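Local coordinates for CRISPR system Cmr subunit Cmr1-1 (Pyrococcus furiosus, PDB 4W8Z), which caps the type III-B Cmr ribonucleoprotein complex together with Cmr6 and binds RNA, in CRISPR defence against mobile genetic elements, at residues S145-A148 against L149-G153; E184-S187 against I188-K192; Y248-Y251 against L252-R255; F325-F328 against I329-L333. All blocks are in the same frame, centred on the assembly; numbering follows the deposited sequence.

Contact 1 of 4, residues S145-A148 against L149-G153; sequences SLWA and LVSLG
The indole of Trp147 carries Ser151 on one face. The hydroxyl OG of Ser151 sits 3.2 Å above the ring plane, over its centre. CB of the same serine makes a CH-pi contact, 3.8 Å from the centroid of the six-membered ring of Trp147. Elsewhere the indole packs on Ser194, Leu195 and Val198 of helix 188-206.

The pair lies one turn apart near the C-terminal part of helix 136-152, in the RAMP superfamily region. Trp147 CG stands anti to the backbone N (chi1 -177°), which brings the indole alongside the next turn. Ser151 OG lies beside its own N (chi1 -64°) and turns back to Trp147 O, at 2.9 Å. Ser151 N also bonds to Trp147 O, at 2.9 Å. The two donors approach that oxygen from opposite faces of the carbonyl plane.

On another side of the helix, Leu146 and Val150 lie side by side and point the same way. Leu146 CD1 meets Val150 CG2 at 4.1 Å.

All the touching residues are buried. The serine hydroxyl spends its proton on Trp147 O, within its own helix, and its OG and CB are left to lie on the indole face.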
loop_
_atom_site.group_PDB
_atom_site.type_symbol
_atom_site.label_atom_id
_atom_site.label_comp_id
_atom_site.label_asym_id
_atom_site.label_seq_id
_atom_site.Cartn_x
_atom_site.Cartn_y
_atom_site.Cartn_z
ATOM N N SER A 145 2.017 -11.689 -6.434
ATOM C CA SER A 145 2.494 -10.335 -6.166
ATOM C C SER A 145 1.473 -9.291 -6.589
ATOM O O SER A 145 1.112 -8.412 -5.802
ATOM C CB SER A 145 3.812 -10.083 -6.887
ATOM O OG SER A 145 4.827 -10.921 -6.370
ATOM N N LEU A 146 1.012 -9.394 -7.832
ATOM C CA LEU A 146 0.021 -8.465 -8.364
ATOM C C LEU A 146 -1.287 -8.540 -7.586
ATOM O O LEU A 146 -1.910 -7.510 -7.318
ATOM C CB LEU A 146 -0.238 -8.742 -9.845
ATOM C CG LEU A 146 -1.341 -7.912 -10.502
ATOM C CD1 LEU A 146 -1.091 -6.427 -10.334
ATOM C CD2 LEU A 146 -1.427 -8.261 -11.961
ATOM N N TRP A 147 -1.699 -9.756 -7.236
ATOM C CA TRP A 147 -2.874 -9.953 -6.395
ATOM C C TRP A 147 -2.723 -9.179 -5.089
ATOM O O TRP A 147 -3.665 -8.532 -4.631
ATOM C CB TRP A 147 -3.097 -11.438 -6.096
ATOM C CG TRP A 147 -4.334 -11.703 -5.280
ATOM C CD1 TRP A 147 -5.563 -12.082 -5.751
ATOM C CD2 TRP A 147 -4.468 -11.600 -3.854
ATOM N NE1 TRP A 147 -6.449 -12.226 -4.708
ATOM C CE2 TRP A 147 -5.804 -11.933 -3.535
ATOM C CE3 TRP A 147 -3.590 -11.259 -2.818
ATOM C CZ2 TRP A 147 -6.282 -11.932 -2.226
ATOM C CZ3 TRP A 147 -4.066 -11.258 -1.516
ATOM C CH2 TRP A 147 -5.401 -11.594 -1.233
ATOM N N ALA A 148 -1.533 -9.258 -4.498
ATOM C CA ALA A 148 -1.246 -8.589 -3.231
ATOM C C ALA A 148 -1.243 -7.070 -3.396
ATOM O O ALA A 148 -1.735 -6.340 -2.531
ATOM C CB ALA A 148 0.085 -9.066 -2.665
ATOM N N LEU A 149 -0.690 -6.604 -4.510
ATOM C CA LEU A 149 -0.658 -5.177 -4.814
ATOM C C LEU A 149 -2.066 -4.582 -4.887
ATOM O O LEU A 149 -2.311 -3.489 -4.383
ATOM C CB LEU A 149 0.083 -4.933 -6.132
ATOM C CG LEU A 149 -0.032 -3.533 -6.734
ATOM C CD1 LEU A 149 0.401 -2.489 -5.720
ATOM C CD2 LEU A 149 0.800 -3.431 -8.005
ATOM N N VAL A 150 -2.989 -5.307 -5.509
ATOM C CA VAL A 150 -4.358 -4.829 -5.642
ATOM C C VAL A 150 -5.129 -4.970 -4.330
ATOM O O VAL A 150 -5.926 -4.105 -3.969
ATOM C CB VAL A 150 -5.101 -5.580 -6.769
ATOM C CG1 VAL A 150 -6.548 -5.113 -6.870
ATOM C CG2 VAL A 150 -4.388 -5.375 -8.098
ATOM N N SER A 151 -4.871 -6.056 -3.607
ATOM C CA SER A 151 -5.610 -6.358 -2.381
ATOM C C SER A 151 -5.189 -5.525 -1.164
ATOM O O SER A 151 -6.033 -5.157 -0.341
ATOM C CB SER A 151 -5.469 -7.840 -2.047
ATOM O OG SER A 151 -6.065 -8.635 -3.057
ATOM N N LEU A 152 -3.896 -5.228 -1.046
ATOM C CA LEU A 152 -3.390 -4.532 0.139
ATOM C C LEU A 152 -2.574 -3.278 -0.185
ATOM O O LEU A 152 -2.309 -2.455 0.694
ATOM C CB LEU A 152 -2.535 -5.482 0.977
ATOM C CG LEU A 152 -3.166 -6.811 1.395
ATOM C CD1 LEU A 152 -2.078 -7.789 1.774
ATOM C CD2 LEU A 152 -4.139 -6.617 2.544
ATOM N N GLY A 153 -2.166 -3.135 -1.439
ATOM C CA GLY A 153 -1.300 -2.037 -1.811
ATOM C C GLY A 153 -1.986 -0.959 -2.622
ATOM O O GLY A 153 -3.194 -0.754 -2.512
#

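Contact 2 of 4, residues E184-S187 against I188-K192; sequences EFNS and IDEFK
Phe185 and Phe191 stack across the start of helix 188-206, while Ser187 caps that start. The phenyl rings form an offset stack, with centroids 4.3 Å apart and planes 16° from parallel. Phe185 has CG beside its backbone N (chi1 -61°), and this turns its ring to the first turn of the helix. Phe185 CE2 lies over the centre of the Phe191 ring. Phe191 CG in turn lies over the Phe185 ring, displaced toward its rim. Phe191 CA also rests on this face of Phe185 in a CH-pi contact.

Ser187 is the N-cap residue. Its OG faces the first turn, where it accepts from Glu190 N at 3.1 Å. The bond from Phe191 N to Ser187 O is weak, at 3.4 Å.

Glu190 reaches back beyond the cap. Its chain is extended past CG (chi2 -177°), which carries the carboxylate to Asn186 N. It runs beside the Asn186 side chain, the two pointing the same way. Glu190 OE1 accepts from Asn186 N at 2.7 Å in a nearly straight bond. The N-H meets the oxygen from above the carboxylate plane.

Phe185 is further covered by Val289 of strand 284-291, and Ile188 packs on Ile291 of the same strand. The first turn of the helix is thus tied to the incoming loop by two firm hydrogen bonds, one weak one and an aromatic stack. The negative carboxylate near the helix N-terminus would probably be favoured by the helix dipole.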
loop_
_atom_site.group_PDB
_atom_site.type_symbol
_atom_site.label_atom_id
_atom_site.label_comp_id
_atom_site.label_asym_id
_atom_site.label_seq_id
_atom_site.Cartn_x
_atom_site.Cartn_y
_atom_site.Cartn_z
ATOM N N GLU A 184 -12.096 -10.445 -6.959
ATOM C CA GLU A 184 -12.891 -9.469 -6.234
ATOM C C GLU A 184 -13.373 -10.079 -4.918
ATOM O O GLU A 184 -13.483 -11.300 -4.795
ATOM C CB GLU A 184 -14.079 -8.997 -7.075
ATOM C CG GLU A 184 -15.059 -10.097 -7.457
ATOM C CD GLU A 184 -14.539 -10.989 -8.573
ATOM O OE1 GLU A 184 -14.231 -10.460 -9.665
ATOM O OE2 GLU A 184 -14.425 -12.217 -8.352
ATOM N N PHE A 185 -13.654 -9.226 -3.939
ATOM C CA PHE A 185 -14.123 -9.680 -2.637
ATOM C C PHE A 185 -15.631 -9.467 -2.500
ATOM O O PHE A 185 -16.115 -8.333 -2.541
ATOM C CB PHE A 185 -13.381 -8.951 -1.508
ATOM C CG PHE A 185 -11.898 -9.181 -1.502
ATOM C CD1 PHE A 185 -11.374 -10.451 -1.672
ATOM C CD2 PHE A 185 -11.023 -8.120 -1.323
ATOM C CE1 PHE A 185 -9.998 -10.662 -1.664
ATOM C CE2 PHE A 185 -9.648 -8.319 -1.315
ATOM C CZ PHE A 185 -9.134 -9.592 -1.490
ATOM N N ASN A 186 -16.371 -10.561 -2.338
ATOM C CA ASN A 186 -17.814 -10.487 -2.140
ATOM C C ASN A 186 -18.181 -10.315 -0.673
ATOM O O ASN A 186 -19.263 -9.834 -0.345
ATOM C CB ASN A 186 -18.490 -11.735 -2.705
ATOM C CG ASN A 186 -18.641 -11.680 -4.210
ATOM O OD1 ASN A 186 -18.192 -10.736 -4.854
ATOM N ND2 ASN A 186 -19.277 -12.693 -4.778
ATOM N N SER A 187 -17.273 -10.716 0.207
ATOM C CA SER A 187 -17.475 -10.560 1.639
ATOM C C SER A 187 -16.139 -10.317 2.322
ATOM O O SER A 187 -15.087 -10.510 1.715
ATOM C CB SER A 187 -18.145 -11.795 2.229
ATOM O OG SER A 187 -17.244 -12.886 2.237
ATOM N N ILE A 188 -16.180 -9.901 3.584
ATOM C CA ILE A 188 -14.964 -9.725 4.370
ATOM C C ILE A 188 -14.320 -11.084 4.621
ATOM O O ILE A 188 -13.096 -11.205 4.711
ATOM C CB ILE A 188 -15.255 -9.008 5.712
ATOM C CG1 ILE A 188 -15.736 -7.579 5.450
ATOM C CG2 ILE A 188 -14.023 -8.993 6.616
ATOM C CD1 ILE A 188 -15.819 -6.714 6.695
ATOM N N ASP A 189 -15.153 -12.115 4.714
ATOM C CA ASP A 189 -14.657 -13.464 4.950
ATOM C C ASP A 189 -13.860 -14.001 3.764
ATOM O O ASP A 189 -12.892 -14.735 3.952
ATOM C CB ASP A 189 -15.812 -14.407 5.281
ATOM C CG ASP A 189 -16.290 -14.258 6.713
ATOM O OD1 ASP A 189 -15.503 -13.784 7.561
ATOM O OD2 ASP A 189 -17.452 -14.624 6.991
ATOM N N GLU A 190 -14.262 -13.641 2.548
ATOM C CA GLU A 190 -13.486 -14.001 1.365
ATOM C C GLU A 190 -12.105 -13.355 1.425
ATOM O O GLU A 190 -11.107 -13.957 1.024
ATOM C CB GLU A 190 -14.205 -13.585 0.082
ATOM C CG GLU A 190 -15.204 -14.609 -0.431
ATOM C CD GLU A 190 -15.842 -14.200 -1.747
ATOM O OE1 GLU A 190 -15.506 -13.112 -2.262
ATOM O OE2 GLU A 190 -16.680 -14.966 -2.263
ATOM N N PHE A 191 -12.067 -12.125 1.928
ATOM C CA PHE A 191 -10.823 -11.393 2.124
ATOM C C PHE A 191 -9.945 -12.131 3.141
ATOM O O PHE A 191 -8.772 -12.400 2.878
ATOM C CB PHE A 191 -11.127 -9.961 2.587
ATOM C CG PHE A 191 -9.988 -8.989 2.412
ATOM C CD1 PHE A 191 -8.729 -9.418 2.025
ATOM C CD2 PHE A 191 -10.184 -7.636 2.644
ATOM C CE1 PHE A 191 -7.688 -8.518 1.872
ATOM C CE2 PHE A 191 -9.152 -6.732 2.490
ATOM C CZ PHE A 191 -7.902 -7.171 2.104
ATOM N N LYS A 192 -10.519 -12.458 4.298
ATOM C CA LYS A 192 -9.800 -13.189 5.340
ATOM C C LYS A 192 -9.208 -14.492 4.809
ATOM O O LYS A 192 -8.035 -14.787 5.027
ATOM C CB LYS A 192 -10.720 -13.506 6.519
ATOM C CG LYS A 192 -11.129 -12.325 7.379
ATOM C CD LYS A 192 -11.441 -12.813 8.790
ATOM C CE LYS A 192 -12.631 -12.096 9.409
ATOM N NZ LYS A 192 -13.004 -12.717 10.719
#

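Contact 3 of 4, residues Y248-Y251 against L252-R255; sequences YKEY and LRRR
Glu250, Arg253 and Arg254 form a salt-bridge network on one side of helix 237-264, in the Cmr1-like C-terminal region, with partners three and four residues along. Glu250 and Arg253 lie side by side and point the same way. Arg253 grips the carboxylate side-on with two nitrogens. NE gives to Glu250 OE1 at 2.8 Å in an almost straight bond, and NH2 gives to Glu250 OE2 at 2.8 Å. Both oxygens are met on the syn side, but tilted from the carboxylate plane. The carboxylate and guanidinium planes are turned 38° apart.

Arg254 comes from across. Its guanidinium plane stands 88° from the carboxylate, and its NE reaches Glu250 OE2 on the anti side, at 2.8 Å. Its NH2 adds a weak bond to the same oxygen. Glu250 is bent at chi2 (63°), which folds the carboxylate along the helix toward both arginines. Two positive groups bound to one carboxylate would be expected to favour its ionised form.

The buried side is arranged differently. Tyr251 and Arg255 cross with their planes neither stacked nor perpendicular, and the tyrosine OH lies over one face of the guanidinium. The polar ends are held elsewhere: Tyr251 OH bonds to Asn324 OD1 and Leu322 N, and Arg255 NH2 forms a salt bridge with Glu310 OE1 and a hydrogen bond with Asn320 O. Tyr248 turns one ring face to CB of Leu252, and its CE2 meets Leu252 CD2 at 4.1 Å.

In the network, Arg254 NE and Arg253 NH2 reach Glu250 OE2 from the same face of the carboxylate plane.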
loop_
_atom_site.group_PDB
_atom_site.type_symbol
_atom_site.label_atom_id
_atom_site.label_comp_id
_atom_site.label_asym_id
_atom_site.label_seq_id
_atom_site.Cartn_x
_atom_site.Cartn_y
_atom_site.Cartn_z
ATOM N N TYR A 248 -7.080 12.238 10.194
ATOM C CA TYR A 248 -5.689 12.641 10.026
ATOM C C TYR A 248 -5.461 14.093 10.442
ATOM O O TYR A 248 -4.367 14.455 10.874
ATOM C CB TYR A 248 -5.235 12.438 8.578
ATOM C CG TYR A 248 -3.863 13.005 8.306
ATOM C CD1 TYR A 248 -2.718 12.347 8.741
ATOM C CD2 TYR A 248 -3.711 14.212 7.635
ATOM C CE1 TYR A 248 -1.460 12.870 8.505
ATOM C CE2 TYR A 248 -2.460 14.742 7.396
ATOM C CZ TYR A 248 -1.337 14.068 7.830
ATOM O OH TYR A 248 -0.091 14.606 7.585
ATOM N N LYS A 249 -6.488 14.925 10.310
ATOM C CA LYS A 249 -6.370 16.325 10.693
ATOM C C LYS A 249 -6.172 16.447 12.200
ATOM O O LYS A 249 -5.365 17.248 12.669
ATOM C CB LYS A 249 -7.604 17.110 10.252
ATOM C CG LYS A 249 -7.538 18.601 10.533
ATOM C CD LYS A 249 -8.900 19.247 10.335
ATOM C CE LYS A 249 -8.897 20.712 10.743
ATOM N NZ LYS A 249 -10.279 21.287 10.778
ATOM N N GLU A 250 -6.909 15.634 12.954
ATOM C CA GLU A 250 -6.816 15.649 14.407
ATOM C C GLU A 250 -5.540 14.962 14.873
ATOM O O GLU A 250 -4.900 15.401 15.831
ATOM C CB GLU A 250 -8.044 14.980 15.032
ATOM C CG GLU A 250 -8.014 14.873 16.558
ATOM C CD GLU A 250 -8.005 16.224 17.277
ATOM O OE1 GLU A 250 -8.148 17.281 16.621
ATOM O OE2 GLU A 250 -7.857 16.224 18.520
ATOM N N TYR A 251 -5.179 13.885 14.181
ATOM C CA TYR A 251 -3.929 13.170 14.426
ATOM C C TYR A 251 -2.738 14.107 14.268
ATOM O O TYR A 251 -1.852 14.155 15.119
ATOM C CB TYR A 251 -3.817 11.989 13.466
ATOM C CG TYR A 251 -2.539 11.182 13.546
ATOM C CD1 TYR A 251 -2.270 10.366 14.636
ATOM C CD2 TYR A 251 -1.620 11.202 12.503
ATOM C CE1 TYR A 251 -1.113 9.609 14.695
ATOM C CE2 TYR A 251 -0.463 10.447 12.554
ATOM C CZ TYR A 251 -0.216 9.656 13.651
ATOM O OH TYR A 251 0.934 8.905 13.696
ATOM N N LEU A 252 -2.740 14.865 13.178
ATOM C CA LEU A 252 -1.682 15.827 12.899
ATOM C C LEU A 252 -1.695 16.986 13.891
ATOM O O LEU A 252 -0.644 17.502 14.263
ATOM C CB LEU A 252 -1.818 16.355 11.469
ATOM C CG LEU A 252 -0.849 17.438 10.997
ATOM C CD1 LEU A 252 0.573 16.902 10.939
ATOM C CD2 LEU A 252 -1.288 17.973 9.643
ATOM N N ARG A 253 -2.884 17.397 14.319
ATOM C CA ARG A 253 -3.003 18.514 15.253
ATOM C C ARG A 253 -2.302 18.206 16.574
ATOM O O ARG A 253 -1.520 19.013 17.076
ATOM C CB ARG A 253 -4.472 18.856 15.503
ATOM C CG ARG A 253 -4.671 20.178 16.222
ATOM C CD ARG A 253 -6.121 20.401 16.620
ATOM N NE ARG A 253 -6.589 19.415 17.588
ATOM C CZ ARG A 253 -6.290 19.441 18.883
ATOM N NH1 ARG A 253 -5.510 20.399 19.365
ATOM N NH2 ARG A 253 -6.763 18.504 19.698
ATOM N N ARG A 254 -2.573 17.026 17.124
ATOM C CA ARG A 254 -1.950 16.604 18.373
ATOM C C ARG A 254 -0.467 16.296 18.177
ATOM O O ARG A 254 0.343 16.469 19.088
ATOM C CB ARG A 254 -2.669 15.382 18.943
ATOM C CG ARG A 254 -4.124 15.626 19.250
ATOM C CD ARG A 254 -4.724 14.458 19.994
ATOM N NE ARG A 254 -6.169 14.597 20.124
ATOM C CZ ARG A 254 -6.958 13.704 20.711
ATOM N NH1 ARG A 254 -6.442 12.597 21.232
ATOM N NH2 ARG A 254 -8.265 13.921 20.777
ATOM N N ARG A 255 -0.126 15.833 16.981
ATOM C CA ARG A 255 1.250 15.505 16.644
ATOM C C ARG A 255 2.133 16.746 16.708
ATOM O O ARG A 255 3.209 16.723 17.303
ATOM C CB ARG A 255 1.309 14.876 15.253
ATOM C CG ARG A 255 2.644 14.282 14.897
ATOM C CD ARG A 255 2.583 13.639 13.530
ATOM N NE ARG A 255 3.144 12.296 13.553
ATOM C CZ ARG A 255 3.195 11.497 12.497
ATOM N NH1 ARG A 255 2.717 11.912 11.330
ATOM N NH2 ARG A 255 3.723 10.287 12.608
#

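Contact 4 of 4, residues F325-F328 against I329-L333; sequences FDWF and ISSRL
Backbone carbonyls of Asp326 and Trp327 collect most of the hydrogen bonds in and around the short helix 327-330, which belongs to the Cmr1-like C-terminal region. Asp326 O accepts from three donors. Ser330 N comes nearly end-on to the carbonyl, at 2.8 Å. Ile329 N, at 3.1 Å, and Ser330 OG, at 3.0 Å, lie well out of the carbonyl plane, on opposite faces of it. Trp327 O takes two, from Ser331 N at 2.9 Å and from Ser331 OG at 3.0 Å, on opposite faces of its plane.

The aromatic contact is a CH-pi one. Ser331 CB lies over the centre of the Trp327 six-membered ring, 3.4 Å from its centroid and 9° off the normal. Ser331 OG stands between its own N and carbonyl carbon (chi1 76°), which leaves CB as the atom nearest the ring.

Apolar packing is lighter. Phe325 CE2 meets Ile329 CG1 at 4.0 Å. Ile329 continues onto Phe231 and Val335 of the neighbouring strands.

The charged side chains find partners outside the turn: Asp326 OD2 a salt bridge with Lys301, Arg332 NH1 a hydrogen bond with Gln243. The two serine hydroxyls, by contrast, are held by carbonyls of the same turn.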
loop_
_atom_site.group_PDB
_atom_site.type_symbol
_atom_site.label_atom_id
_atom_site.label_comp_id
_atom_site.label_asym_id
_atom_site.label_seq_id
_atom_site.Cartn_x
_atom_site.Cartn_y
_atom_site.Cartn_z
ATOM N N PHE A 325 -2.204 5.946 14.858
ATOM C CA PHE A 325 -3.241 6.680 14.145
ATOM C C PHE A 325 -4.573 5.926 14.164
ATOM O O PHE A 325 -5.626 6.504 13.896
ATOM C CB PHE A 325 -2.785 6.948 12.707
ATOM C CG PHE A 325 -3.885 7.377 11.772
ATOM C CD1 PHE A 325 -4.480 8.621 11.895
ATOM C CD2 PHE A 325 -4.306 6.537 10.751
ATOM C CE1 PHE A 325 -5.483 9.017 11.024
ATOM C CE2 PHE A 325 -5.310 6.926 9.879
ATOM C CZ PHE A 325 -5.896 8.170 10.015
ATOM N N ASP A 326 -4.532 4.642 14.509
ATOM C CA ASP A 326 -5.733 3.812 14.437
ATOM C C ASP A 326 -6.814 4.237 15.430
ATOM O O ASP A 326 -7.998 4.034 15.172
ATOM C CB ASP A 326 -5.388 2.333 14.649
ATOM C CG ASP A 326 -4.542 2.095 15.884
ATOM O OD1 ASP A 326 -4.515 2.965 16.783
ATOM O OD2 ASP A 326 -3.889 1.031 15.946
ATOM N N TRP A 327 -6.416 4.818 16.559
ATOM C CA TRP A 327 -7.387 5.326 17.527
ATOM C C TRP A 327 -8.315 6.346 16.875
ATOM O O TRP A 327 -9.510 6.381 17.155
ATOM C CB TRP A 327 -6.697 5.966 18.735
ATOM C CG TRP A 327 -7.618 6.881 19.497
ATOM C CD1 TRP A 327 -7.729 8.237 19.363
ATOM C CD2 TRP A 327 -8.581 6.498 20.488
ATOM N NE1 TRP A 327 -8.697 8.721 20.215
ATOM C CE2 TRP A 327 -9.234 7.676 20.915
ATOM C CE3 TRP A 327 -8.951 5.276 21.058
ATOM C CZ2 TRP A 327 -10.232 7.664 21.885
ATOM C CZ3 TRP A 327 -9.945 5.269 22.021
ATOM C CH2 TRP A 327 -10.573 6.456 22.426
ATOM N N PHE A 328 -7.759 7.171 15.994
ATOM C CA PHE A 328 -8.507 8.276 15.416
ATOM C C PHE A 328 -9.469 7.802 14.330
ATOM O O PHE A 328 -10.245 8.588 13.786
ATOM C CB PHE A 328 -7.538 9.328 14.877
ATOM C CG PHE A 328 -6.658 9.924 15.940
ATOM C CD1 PHE A 328 -5.423 9.364 16.230
ATOM C CD2 PHE A 328 -7.080 11.025 16.672
ATOM C CE1 PHE A 328 -4.618 9.898 17.219
ATOM C CE2 PHE A 328 -6.279 11.564 17.661
ATOM C CZ PHE A 328 -5.044 10.998 17.934
ATOM N N ILE A 329 -9.418 6.509 14.030
ATOM C CA ILE A 329 -10.429 5.865 13.201
ATOM C C ILE A 329 -11.371 5.041 14.071
ATOM O O ILE A 329 -12.587 5.209 14.021
ATOM C CB ILE A 329 -9.808 4.930 12.140
ATOM C CG1 ILE A 329 -8.960 5.714 11.136
ATOM C CG2 ILE A 329 -10.899 4.152 11.413
ATOM C CD1 ILE A 329 -9.775 6.463 10.103
ATOM N N SER A 330 -10.787 4.158 14.877
ATOM C CA SER A 330 -11.534 3.136 15.605
ATOM C C SER A 330 -12.346 3.683 16.774
ATOM O O SER A 330 -13.241 3.005 17.275
ATOM C CB SER A 330 -10.578 2.057 16.118
ATOM O OG SER A 330 -9.760 2.559 17.160
ATOM N N SER A 331 -12.031 4.892 17.223
ATOM C CA SER A 331 -12.804 5.507 18.293
ATOM C C SER A 331 -14.064 6.145 17.724
ATOM O O SER A 331 -14.999 6.459 18.461
ATOM C CB SER A 331 -11.981 6.557 19.040
ATOM O OG SER A 331 -11.867 7.753 18.285
ATOM N N ARG A 332 -14.084 6.332 16.408
ATOM C CA ARG A 332 -15.180 7.049 15.767
ATOM C C ARG A 332 -16.142 6.140 14.995
ATOM O O ARG A 332 -17.278 6.533 14.736
ATOM C CB ARG A 332 -14.625 8.133 14.841
ATOM C CG ARG A 332 -14.038 9.327 15.583
ATOM C CD ARG A 332 -13.628 10.452 14.635
ATOM N NE ARG A 332 -14.757 11.000 13.883
ATOM C CZ ARG A 332 -14.923 10.856 12.571
ATOM N NH1 ARG A 332 -14.031 10.183 11.857
ATOM N NH2 ARG A 332 -15.981 11.392 11.973
ATOM N N LEU A 333 -15.702 4.934 14.638
ATOM C CA LEU A 333 -16.570 3.994 13.924
ATOM C C LEU A 333 -16.033 2.554 13.951
ATOM O O LEU A 333 -14.831 2.346 14.108
ATOM C CB LEU A 333 -16.785 4.472 12.479
ATOM C CG LEU A 333 -15.613 4.977 11.646
ATOM C CD1 LEU A 333 -14.911 3.812 11.006
ATOM C CD2 LEU A 333 -16.113 5.949 10.596
#

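How the contacts relate
The contacts form two touching pairs. Contacts 1 and 2 have centres 14 Å apart: Ser151 OG meets Phe185 CZ at 3.6 Å, and Leu152 CD2 meets Phe191 CZ at 3.8 Å. Phe185 packs on Trp147 as well as on Ser151, and Phe191 on Leu152. Contacts 3 and 4 have centres 12 Å apart, and Tyr251 meets Phe325 edge-to-face, while Phe328 packs on Tyr251 and Arg254. The pairs stay separate, with nearest atoms of contacts 2 and 4 about 11 Å apart and of contacts 1 and 3 about 17 Å. Contacts 1 and 4 share a tryptophan with serine four residues on.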